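Local structure of HcgC (Methanococcus maripaludis S2, 5O4J) at residues V181-C189 and L199-Y207; V22-I33 and L52-L61. The protein probably catalyses the S-adenosylmethionine-dependent C-methylation of a pyridinol precursor during biosynthesis of the iron-guanylylpyridinol cofactor of [Fe]-hydrogenase. All coordinates share one frame; numbering follows the deposited sequence.

Contact 1 of 2, residues V181-C189 and L199-Y207. With 9KH (6-carboxy methyl-4-hydroxy-2-pyridinol), chain K.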
loop_
_atom_site.group_PDB
_atom_site.type_symbol
_atom_site.label_atom_id
_atom_site.label_comp_id
_atom_site.label_asym_id
_atom_site.label_seq_id
_atom_site.Cartn_x
_atom_site.Cartn_y
_atom_site.Cartn_z
ATOM N N VAL A 181 17.364 2.620 4.534
ATOM C CA VAL A 181 17.575 1.172 4.573
ATOM C C VAL A 181 16.316 0.468 5.069
ATOM O O VAL A 181 15.856 -0.518 4.479
ATOM C CB VAL A 181 18.798 0.842 5.448
ATOM C CG1 VAL A 181 18.886 -0.650 5.759
ATOM C CG2 VAL A 181 20.077 1.334 4.777
ATOM N N VAL A 182 15.735 0.972 6.157
ATOM C CA VAL A 182 14.503 0.405 6.700
ATOM C C VAL A 182 13.406 0.417 5.643
ATOM O O VAL A 182 12.724 -0.583 5.411
ATOM C CB VAL A 182 14.079 1.188 7.960
ATOM C CG1 VAL A 182 12.662 0.813 8.393
ATOM C CG2 VAL A 182 15.071 0.934 9.082
ATOM N N ASP A 183 13.222 1.553 4.985
ATOM C CA ASP A 183 12.124 1.674 4.036
ATOM C C ASP A 183 12.354 0.812 2.796
ATOM O O ASP A 183 11.405 0.253 2.239
ATOM C CB ASP A 183 11.936 3.139 3.667
ATOM C CG ASP A 183 11.354 3.955 4.794
ATOM O OD1 ASP A 183 10.870 3.383 5.801
ATOM O OD2 ASP A 183 11.368 5.197 4.669
ATOM N N ILE A 184 13.603 0.715 2.335
ATOM C CA ILE A 184 13.942 -0.197 1.249
ATOM C C ILE A 184 13.527 -1.612 1.612
ATOM O O ILE A 184 12.904 -2.329 0.817
ATOM C CB ILE A 184 15.448 -0.117 0.938
ATOM C CG1 ILE A 184 15.769 1.192 0.222
ATOM C CG2 ILE A 184 15.913 -1.310 0.086
ATOM C CD1 ILE A 184 17.249 1.547 0.238
ATOM N N ILE A 185 13.874 -2.039 2.821
ATOM C CA ILE A 185 13.560 -3.399 3.226
ATOM C C ILE A 185 12.050 -3.588 3.367
ATOM O O ILE A 185 11.498 -4.598 2.913
ATOM C CB ILE A 185 14.331 -3.752 4.516
ATOM C CG1 ILE A 185 15.828 -3.855 4.194
ATOM C CG2 ILE A 185 13.818 -5.059 5.101
ATOM C CD1 ILE A 185 16.747 -3.981 5.404
ATOM N N MET A 186 11.356 -2.619 3.982
ATOM C CA MET A 186 9.914 -2.747 4.182
ATOM C C MET A 186 9.165 -2.790 2.854
ATOM O O MET A 186 8.275 -3.632 2.657
ATOM C CB MET A 186 9.408 -1.594 5.045
ATOM C CG MET A 186 9.894 -1.637 6.476
ATOM S SD MET A 186 9.337 -3.084 7.405
ATOM C CE MET A 186 7.628 -2.624 7.648
ATOM N N ASP A 187 9.504 -1.889 1.923
ATOM C CA ASP A 187 8.840 -1.906 0.627
ATOM C C ASP A 187 9.157 -3.202 -0.119
ATOM O O ASP A 187 8.291 -3.770 -0.788
ATOM C CB ASP A 187 9.252 -0.685 -0.202
ATOM C CG ASP A 187 8.487 0.579 0.185
ATOM O OD1 ASP A 187 7.493 0.471 0.924
ATOM O OD2 ASP A 187 8.869 1.682 -0.267
ATOM N N SER A 188 10.386 -3.698 0.013
ATOM C CA SER A 188 10.742 -4.964 -0.618
ATOM C C SER A 188 9.912 -6.109 -0.056
ATOM O O SER A 188 9.396 -6.933 -0.813
ATOM C CB SER A 188 12.233 -5.242 -0.441
ATOM O OG SER A 188 13.022 -4.277 -1.105
ATOM N N CYS A 189 9.764 -6.165 1.270
ATOM C CA CYS A 189 8.987 -7.228 1.901
ATOM C C CYS A 189 7.559 -7.259 1.388
ATOM O O CYS A 189 6.994 -8.333 1.164
ATOM C CB CYS A 189 8.981 -7.043 3.414
ATOM S SG CYS A 189 10.488 -7.546 4.180
ATOM N N LEU A 199 4.539 -17.777 1.880
ATOM C CA LEU A 199 3.689 -17.823 3.067
ATOM C C LEU A 199 3.828 -16.546 3.886
ATOM O O LEU A 199 2.832 -15.926 4.267
ATOM C CB LEU A 199 4.072 -19.017 3.932
ATOM C CG LEU A 199 3.742 -20.420 3.425
ATOM C CD1 LEU A 199 4.521 -20.747 2.170
ATOM C CD2 LEU A 199 4.065 -21.450 4.498
ATOM N N TYR A 200 5.057 -16.172 4.210
ATOM C CA TYR A 200 5.279 -14.916 4.916
ATOM C C TYR A 200 6.705 -14.470 4.656
ATOM O O TYR A 200 7.543 -15.250 4.195
ATOM C CB TYR A 200 4.987 -15.044 6.419
ATOM C CG TYR A 200 5.904 -15.965 7.214
ATOM C CD1 TYR A 200 7.127 -15.514 7.702
ATOM C CD2 TYR A 200 5.533 -17.264 7.496
ATOM C CE1 TYR A 200 7.965 -16.347 8.439
ATOM C CE2 TYR A 200 6.365 -18.111 8.230
ATOM C CZ TYR A 200 7.573 -17.641 8.699
ATOM O OH TYR A 200 8.392 -18.457 9.434
ATOM N N THR A 201 6.955 -13.189 4.939
ATOM C CA THR A 201 8.186 -12.499 4.567
ATOM C C THR A 201 8.694 -11.719 5.769
ATOM O O THR A 201 7.990 -10.844 6.287
ATOM C CB THR A 201 7.953 -11.559 3.380
ATOM O OG1 THR A 201 7.387 -12.284 2.284
ATOM C CG2 THR A 201 9.266 -10.917 2.922
ATOM N N ILE A 202 9.914 -12.020 6.195
ATOM C CA ILE A 202 10.497 -11.458 7.410
ATOM C C ILE A 202 11.495 -10.375 7.019
ATOM O O ILE A 202 12.519 -10.697 6.395
ATOM C CB ILE A 202 11.195 -12.531 8.256
ATOM C CG1 ILE A 202 10.196 -13.575 8.753
ATOM C CG2 ILE A 202 11.986 -11.893 9.396
ATOM C CD1 ILE A 202 9.200 -13.066 9.775
ATOM N N PRO A 203 11.293 -9.123 7.430
ATOM C CA PRO A 203 12.395 -8.156 7.400
ATOM C C PRO A 203 13.269 -8.371 8.624
ATOM O O PRO A 203 12.779 -8.359 9.754
ATOM C CB PRO A 203 11.683 -6.805 7.448
ATOM C CG PRO A 203 10.417 -7.081 8.228
ATOM C CD PRO A 203 10.081 -8.548 8.043
ATOM N N ASN A 204 14.557 -8.600 8.399
ATOM C CA ASN A 204 15.468 -8.881 9.506
ATOM C C ASN A 204 15.938 -7.565 10.112
ATOM O O ASN A 204 17.111 -7.189 10.054
ATOM C CB ASN A 204 16.617 -9.743 9.033
ATOM C CG ASN A 204 16.172 -11.142 8.757
ATOM O OD1 ASN A 204 15.512 -11.754 9.596
ATOM N ND2 ASN A 204 16.475 -11.649 7.564
ATOM N N LEU A 205 14.979 -6.880 10.732
ATOM C CA LEU A 205 15.183 -5.545 11.264
ATOM C C LEU A 205 15.133 -5.543 12.784
ATOM O O LEU A 205 14.504 -6.397 13.420
ATOM C CB LEU A 205 14.139 -4.576 10.711
ATOM C CG LEU A 205 14.270 -4.289 9.216
ATOM C CD1 LEU A 205 13.082 -3.503 8.695
ATOM C CD2 LEU A 205 15.560 -3.509 8.971
ATOM N N LYS A 206 15.818 -4.560 13.348
ATOM C CA LYS A 206 15.770 -4.260 14.772
ATOM C C LYS A 206 16.206 -2.812 14.924
ATOM O O LYS A 206 16.530 -2.132 13.946
ATOM C CB LYS A 206 16.662 -5.200 15.579
ATOM C CG LYS A 206 18.139 -5.071 15.214
ATOM C CD LYS A 206 19.045 -5.800 16.200
ATOM C CE LYS A 206 19.168 -5.014 17.502
ATOM N NZ LYS A 206 19.838 -5.801 18.558
ATOM N N TYR A 207 16.200 -2.333 16.160
ATOM C CA TYR A 207 16.562 -0.947 16.431
ATOM C C TYR A 207 18.088 -0.846 16.498
ATOM O O TYR A 207 18.697 -0.732 17.565
ATOM C CB TYR A 207 15.874 -0.483 17.705
ATOM C CG TYR A 207 16.185 0.931 18.103
ATOM C CD1 TYR A 207 16.020 1.979 17.209
ATOM C CD2 TYR A 207 16.618 1.226 19.381
ATOM C CE1 TYR A 207 16.306 3.288 17.582
ATOM C CE2 TYR A 207 16.908 2.525 19.760
ATOM C CZ TYR A 207 16.747 3.545 18.860
ATOM O OH TYR A 207 17.025 4.831 19.247
HETATM C C2 9KH K . 1.853 -24.382 7.985
HETATM C C3 9KH K . 1.888 -23.004 8.121
HETATM C C4 9KH K . 3.097 -22.340 8.035
HETATM C C6 9KH K . 4.229 -24.364 7.679
HETATM O O1 9KH K . 0.666 -25.039 8.072
HETATM N N5 9KH K . 4.236 -23.018 7.813
HETATM C C7 9KH K . 3.036 -25.074 7.766
HETATM O O8 9KH K . 5.403 -25.010 7.459
HETATM C C9 9KH K . 0.615 -22.236 8.360
HETATM C C10 9KH K . 3.145 -20.839 8.172
HETATM C C12 9KH K . 3.031 -20.405 9.615
HETATM O O13 9KH K . 2.486 -19.307 9.815
HETATM O O14 9KH K . 3.495 -21.123 10.531
#

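Contact 2 of 2, residues V22-I33 and L52-L61. With SAH (S-adenosyl-L-homocysteine), chain E.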
loop_
_atom_site.group_PDB
_atom_site.type_symbol
_atom_site.label_atom_id
_atom_site.label_comp_id
_atom_site.label_asym_id
_atom_site.label_seq_id
_atom_site.Cartn_x
_atom_site.Cartn_y
_atom_site.Cartn_z
ATOM N N VAL A 22 23.193 -0.511 3.286
ATOM C CA VAL A 22 23.869 0.642 3.877
ATOM C C VAL A 22 24.962 1.128 2.937
ATOM O O VAL A 22 25.036 2.317 2.586
ATOM C CB VAL A 22 24.438 0.271 5.258
ATOM C CG1 VAL A 22 25.303 1.414 5.823
ATOM C CG2 VAL A 22 23.315 -0.076 6.212
ATOM N N SER A 23 25.817 0.198 2.503
ATOM C CA SER A 23 26.936 0.540 1.632
ATOM C C SER A 23 26.464 1.267 0.380
ATOM O O SER A 23 27.024 2.299 -0.005
ATOM C CB SER A 23 27.701 -0.734 1.257
ATOM O OG SER A 23 28.802 -0.446 0.418
ATOM N N ASP A 24 25.436 0.729 -0.282
ATOM C CA ASP A 24 24.958 1.350 -1.517
ATOM C C ASP A 24 24.461 2.769 -1.260
ATOM O O ASP A 24 24.776 3.689 -2.022
ATOM C CB ASP A 24 23.858 0.499 -2.150
ATOM C CG ASP A 24 24.368 -0.848 -2.646
ATOM O OD1 ASP A 24 25.600 -0.999 -2.807
ATOM O OD2 ASP A 24 23.541 -1.756 -2.874
ATOM N N VAL A 25 23.728 2.979 -0.165
ATOM C CA VAL A 25 23.213 4.313 0.142
ATOM C C VAL A 25 24.353 5.271 0.468
ATOM O O VAL A 25 24.396 6.394 -0.044
ATOM C CB VAL A 25 22.193 4.259 1.291
ATOM C CG1 VAL A 25 21.853 5.667 1.770
ATOM C CG2 VAL A 25 20.937 3.516 0.836
ATOM N N VAL A 26 25.282 4.860 1.335
ATOM C CA VAL A 26 26.346 5.781 1.716
ATOM C C VAL A 26 27.227 6.092 0.517
ATOM O O VAL A 26 27.724 7.213 0.381
ATOM C CB VAL A 26 27.170 5.246 2.911
ATOM C CG1 VAL A 26 26.257 4.920 4.102
ATOM C CG2 VAL A 26 27.993 4.041 2.534
ATOM N N GLU A 27 27.411 5.128 -0.389
ATOM C CA GLU A 27 28.185 5.397 -1.600
ATOM C C GLU A 27 27.499 6.442 -2.472
ATOM O O GLU A 27 28.154 7.351 -3.006
ATOM C CB GLU A 27 28.403 4.096 -2.377
ATOM C CG GLU A 27 29.202 4.271 -3.669
ATOM C CD GLU A 27 29.400 2.967 -4.428
ATOM O OE1 GLU A 27 30.522 2.741 -4.924
ATOM O OE2 GLU A 27 28.441 2.169 -4.527
ATOM N N LYS A 28 26.175 6.354 -2.612
ATOM C CA LYS A 28 25.464 7.374 -3.382
ATOM C C LYS A 28 25.633 8.763 -2.773
ATOM O O LYS A 28 25.835 9.744 -3.501
ATOM C CB LYS A 28 23.982 7.024 -3.500
ATOM C CG LYS A 28 23.709 5.954 -4.533
ATOM C CD LYS A 28 22.301 5.419 -4.447
ATOM C CE LYS A 28 22.046 4.479 -5.635
ATOM N NZ LYS A 28 20.675 3.936 -5.693
ATOM N N LYS A 29 25.585 8.869 -1.448
ATOM C CA LYS A 29 25.801 10.165 -0.809
ATOM C C LYS A 29 27.226 10.660 -1.043
ATOM O O LYS A 29 27.443 11.841 -1.357
ATOM C CB LYS A 29 25.498 10.067 0.693
ATOM C CG LYS A 29 24.035 9.766 1.010
ATOM C CD LYS A 29 23.747 9.836 2.498
ATOM C CE LYS A 29 22.259 9.632 2.757
ATOM N NZ LYS A 29 21.907 9.818 4.199
ATOM N N ALA A 30 28.212 9.772 -0.909
ATOM C CA ALA A 30 29.597 10.172 -1.134
ATOM C C ALA A 30 29.808 10.623 -2.570
ATOM O O ALA A 30 30.523 11.600 -2.825
ATOM C CB ALA A 30 30.539 9.023 -0.776
ATOM N N ASN A 31 29.219 9.904 -3.530
ATOM C CA ASN A 31 29.370 10.281 -4.926
ATOM C C ASN A 31 28.662 11.598 -5.237
ATOM O O ASN A 31 29.145 12.374 -6.071
ATOM C CB ASN A 31 28.871 9.154 -5.824
ATOM C CG ASN A 31 29.883 8.030 -5.940
ATOM O OD1 ASN A 31 31.088 8.249 -5.766
ATOM N ND2 ASN A 31 29.406 6.826 -6.222
ATOM N N ALA A 32 27.527 11.870 -4.589
ATOM C CA ALA A 32 26.872 13.167 -4.749
ATOM C C ALA A 32 27.786 14.303 -4.297
ATOM O O ALA A 32 27.884 15.346 -4.962
ATOM C CB ALA A 32 25.565 13.194 -3.953
ATOM N N ILE A 33 28.456 14.124 -3.161
ATOM C CA ILE A 33 29.406 15.124 -2.679
ATOM C C ILE A 33 30.568 15.260 -3.653
ATOM O O ILE A 33 30.968 16.374 -4.021
ATOM C CB ILE A 33 29.880 14.757 -1.260
ATOM C CG1 ILE A 33 28.742 14.998 -0.271
ATOM C CG2 ILE A 33 31.133 15.549 -0.869
ATOM C CD1 ILE A 33 28.930 14.323 1.077
ATOM N N LEU A 52 25.583 7.704 10.080
ATOM C CA LEU A 52 25.978 6.368 9.624
ATOM C C LEU A 52 26.812 6.473 8.339
ATOM O O LEU A 52 27.692 5.656 8.101
ATOM C CB LEU A 52 24.733 5.517 9.395
ATOM C CG LEU A 52 24.892 4.100 8.861
ATOM C CD1 LEU A 52 25.938 3.312 9.645
ATOM C CD2 LEU A 52 23.546 3.369 8.888
ATOM N N SER A 53 26.531 7.471 7.503
ATOM C CA SER A 53 27.277 7.644 6.257
ATOM C C SER A 53 28.559 8.445 6.431
ATOM O O SER A 53 29.394 8.456 5.514
ATOM C CB SER A 53 26.413 8.323 5.183
ATOM O OG SER A 53 25.129 8.676 5.657
ATOM N N GLY A 54 28.720 9.142 7.561
ATOM C CA GLY A 54 29.875 10.009 7.738
ATOM C C GLY A 54 31.205 9.290 7.592
ATOM O O GLY A 54 32.144 9.822 7.000
ATOM N N SER A 55 31.314 8.091 8.164
ATOM C CA SER A 55 32.569 7.350 8.132
ATOM C C SER A 55 33.066 7.167 6.699
ATOM O O SER A 55 34.230 7.459 6.383
ATOM C CB SER A 55 32.386 6.001 8.841
ATOM O OG SER A 55 33.565 5.234 8.780
ATOM N N TYR A 56 32.196 6.678 5.812
ATOM C CA TYR A 56 32.617 6.454 4.433
ATOM C C TYR A 56 32.780 7.764 3.675
ATOM O O TYR A 56 33.699 7.907 2.860
ATOM C CB TYR A 56 31.629 5.558 3.691
ATOM C CG TYR A 56 32.130 5.327 2.292
ATOM C CD1 TYR A 56 33.222 4.510 2.061
ATOM C CD2 TYR A 56 31.551 5.966 1.208
ATOM C CE1 TYR A 56 33.715 4.318 0.784
ATOM C CE2 TYR A 56 32.035 5.778 -0.075
ATOM C CZ TYR A 56 33.116 4.951 -0.281
ATOM O OH TYR A 56 33.609 4.758 -1.554
ATOM N N ILE A 57 31.896 8.726 3.910
ATOM C CA ILE A 57 32.025 10.010 3.226
ATOM C C ILE A 57 33.373 10.641 3.547
ATOM O O ILE A 57 34.075 11.142 2.659
ATOM C CB ILE A 57 30.849 10.930 3.588
ATOM C CG1 ILE A 57 29.602 10.451 2.857
ATOM C CG2 ILE A 57 31.156 12.388 3.245
ATOM C CD1 ILE A 57 28.325 11.108 3.302
ATOM N N ALA A 58 33.758 10.622 4.823
ATOM C CA ALA A 58 35.069 11.139 5.200
ATOM C C ALA A 58 36.184 10.374 4.495
ATOM O O ALA A 58 37.143 10.978 3.998
ATOM C CB ALA A 58 35.243 11.062 6.715
ATOM N N TYR A 59 36.081 9.046 4.444
ATOM C CA TYR A 59 37.081 8.260 3.729
ATOM C C TYR A 59 37.155 8.674 2.262
ATOM O O TYR A 59 38.247 8.772 1.690
ATOM C CB TYR A 59 36.779 6.766 3.848
ATOM C CG TYR A 59 37.899 5.917 3.309
ATOM C CD1 TYR A 59 39.040 5.713 4.075
ATOM C CD2 TYR A 59 37.839 5.333 2.053
ATOM C CE1 TYR A 59 40.087 4.952 3.619
ATOM C CE2 TYR A 59 38.894 4.560 1.581
ATOM C CZ TYR A 59 40.013 4.377 2.374
ATOM O OH TYR A 59 41.072 3.617 1.929
ATOM N N SER A 60 36.001 8.900 1.631
ATOM C CA SER A 60 35.969 9.256 0.214
ATOM C C SER A 60 36.625 10.601 -0.061
ATOM O O SER A 60 36.945 10.892 -1.218
ATOM C CB SER A 60 34.528 9.280 -0.307
ATOM O OG SER A 60 33.823 10.441 0.113
ATOM N N LEU A 61 36.821 11.431 0.963
ATOM C CA LEU A 61 37.452 12.734 0.776
ATOM C C LEU A 61 38.974 12.663 0.770
ATOM O O LEU A 61 39.622 13.640 0.378
ATOM C CB LEU A 61 37.013 13.690 1.884
ATOM C CG LEU A 61 35.524 14.023 1.954
ATOM C CD1 LEU A 61 35.265 14.799 3.224
ATOM C CD2 LEU A 61 35.071 14.811 0.729
HETATM N N SAH E . 22.295 11.970 8.291
HETATM C CA SAH E . 23.102 10.820 8.800
HETATM C CB SAH E . 22.648 10.465 10.215
HETATM C CG SAH E . 23.207 11.443 11.246
HETATM S SD SAH E . 22.806 10.961 12.907
HETATM C C SAH E . 22.953 9.604 7.931
HETATM O O SAH E . 23.558 8.553 8.258
HETATM O OXT SAH E . 22.223 9.694 6.935
HETATM C "C5'" SAH E . 23.648 12.199 13.847
HETATM C "C4'" SAH E . 25.144 11.939 13.984
HETATM O "O4'" SAH E . 25.790 13.176 14.308
HETATM C "C3'" SAH E . 25.444 11.003 15.138
HETATM O "O3'" SAH E . 26.659 10.271 14.911
HETATM C "C2'" SAH E . 25.572 11.971 16.289
HETATM O "O2'" SAH E . 26.291 11.460 17.417
HETATM C "C1'" SAH E . 26.306 13.122 15.642
HETATM N N9 SAH E . 26.038 14.430 16.258
HETATM C C8 SAH E . 24.851 14.881 16.723
HETATM N N7 SAH E . 24.995 16.150 17.184
HETATM C C5 SAH E . 26.279 16.506 16.987
HETATM C C6 SAH E . 27.098 17.708 17.233
HETATM N N6 SAH E . 26.543 18.802 17.803
HETATM N N1 SAH E . 28.397 17.664 16.881
HETATM C C2 SAH E . 28.956 16.588 16.308
HETATM N N3 SAH E . 28.277 15.456 16.056
HETATM C C4 SAH E . 26.961 15.372 16.372
HETATM O O HOH W 1 32.665 12.428 -1.358
#

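Contact 1 of 2, residues V181-C189 and L199-Y207
Leu-205 and Pro-203 meet Ile-185 in an all-apolar contact in which no hydrogen bond passes between helix 181-189 and strand 199-203. The two axes run nearly antiparallel, at 175° and 8.6 Å apart. Both branches of Ile-185 are used: CG2 lies 3.6 Å from Pro-203 CB, while CD1 reaches Leu-205 CD2 at 3.8 Å, the isoleucine and leucine side chains sliding past each other in opposite directions. Val-182 CG1 adds a looser touch at 4.3 Å from Leu-205 CD1.

Sulfur makes the second group of contacts. Met-186 is bent at chi2 and chi3 (-63° and -74°), a fold that brings SD to 4.0 Å from Leu-205 CD1. Cys-189 SG sits 3.6 Å from Pro-203 CB and 3.8 Å from Thr-201 CG2. Thr-201 turns both branches to this helix: CG2 to Cys-189, OG1 hydrogen-bonded to Asn-193 at the helix's end.

At the far end of the strand, Leu-199 CD2 makes a van der Waals contact 3.7 Å from N5 of the pyridinol, which is hydrogen-bonded to Thr-179 OG1 and Ile-115 N of the second subunit, so two chains build its pocket. Leu-199 and Tyr-200 form a classic beta bulge opposite Ser-233. Strand 198-203 is an outermost strand of the four-stranded antiparallel sheet within this chain, hydrogen-bonded to 230-234; helix 177-193 covers it and also packs against helices 18-37 and 239-251.

Contact 2 of 2, residues V22-I33 and L52-L61
Val-26 and Ser-53 belong to the close-packed part of this helix pair, near the start of helix 54-60, with Val-26 CG1 3.6 Å from Ser-53 CB. The short axes cross at -41° and approach to 9.0 Å, and the CA atoms of Ala-30 and Ile-57 are 5.0 Å apart, a close approach that the small Ala-30 side chain allows. Ile-57 lies along this interface: its CG1 rests on Ala-30, and its CG2 meets Ile-33 CD1 at 3.7 Å, the two isoleucine side chains crossing at about a right angle.

The buried side leads into the S-adenosylhomocysteine site. Helix 54-60 follows strand 42-48 of the parallel part of the mixed sheet, and the loop between them holds the ligand carboxylate, a strand-loop-helix unit consistent with a Rossmann-like fold. Leu-52 N donates to SAH O at 2.9 Å and 162°, and Ser-53 N donates to the same oxygen along a longer bond at 151°. Lys-29, extended beyond CG, runs past Ser-53 and puts NZ 2.8 Å from SAH OXT; NZ also pairs with Glu-134 and is hydrogen-bonded to Ser-175 O and Thr-177 OG1. A methionine in place of Lys-29 would probably leave Glu-134 and the ligand carboxylate without their shared positive partner. Ser-53 OG is itself hydrogen-bonded to Thr-177.

The other flank opens to solvent through partly exposed Tyr-56 and Ser-60 and exposed Glu-27. Tyr-56 still touches the helix closely, its ring set obliquely beside Ala-30 with CE2 3.6 Å from CB. Beyond it, water fills in for direct contact, donating to both Ala-30 O and Ser-60 OG, each at 2.7 Å, while Ser-60 OG gives its own hydrogen to Ile-57 O.

Overall arrangement
The centre of contact 2 lies about 7 Å from the centre of the chain, that of contact 1 about 18 Å, yet both are largely buried. In contact 1 every touching residue is buried, with the second subunit within reach; contact 2 has a solvent edge and no neighbouring chain against its segments. One joins a helix to a strand of the antiparallel sheet through carbon and sulfur; the other pairs two helices around a charged, ligand-gripping flank. The contacts share no element but meet directly, Val-181 CG2 lying 3.8 Å from Val-22 CG2. Helix 177-193 also supplies Thr-177 to the S-adenosylhomocysteine site, whereas the pyridinol lies at the remote end of contact 1.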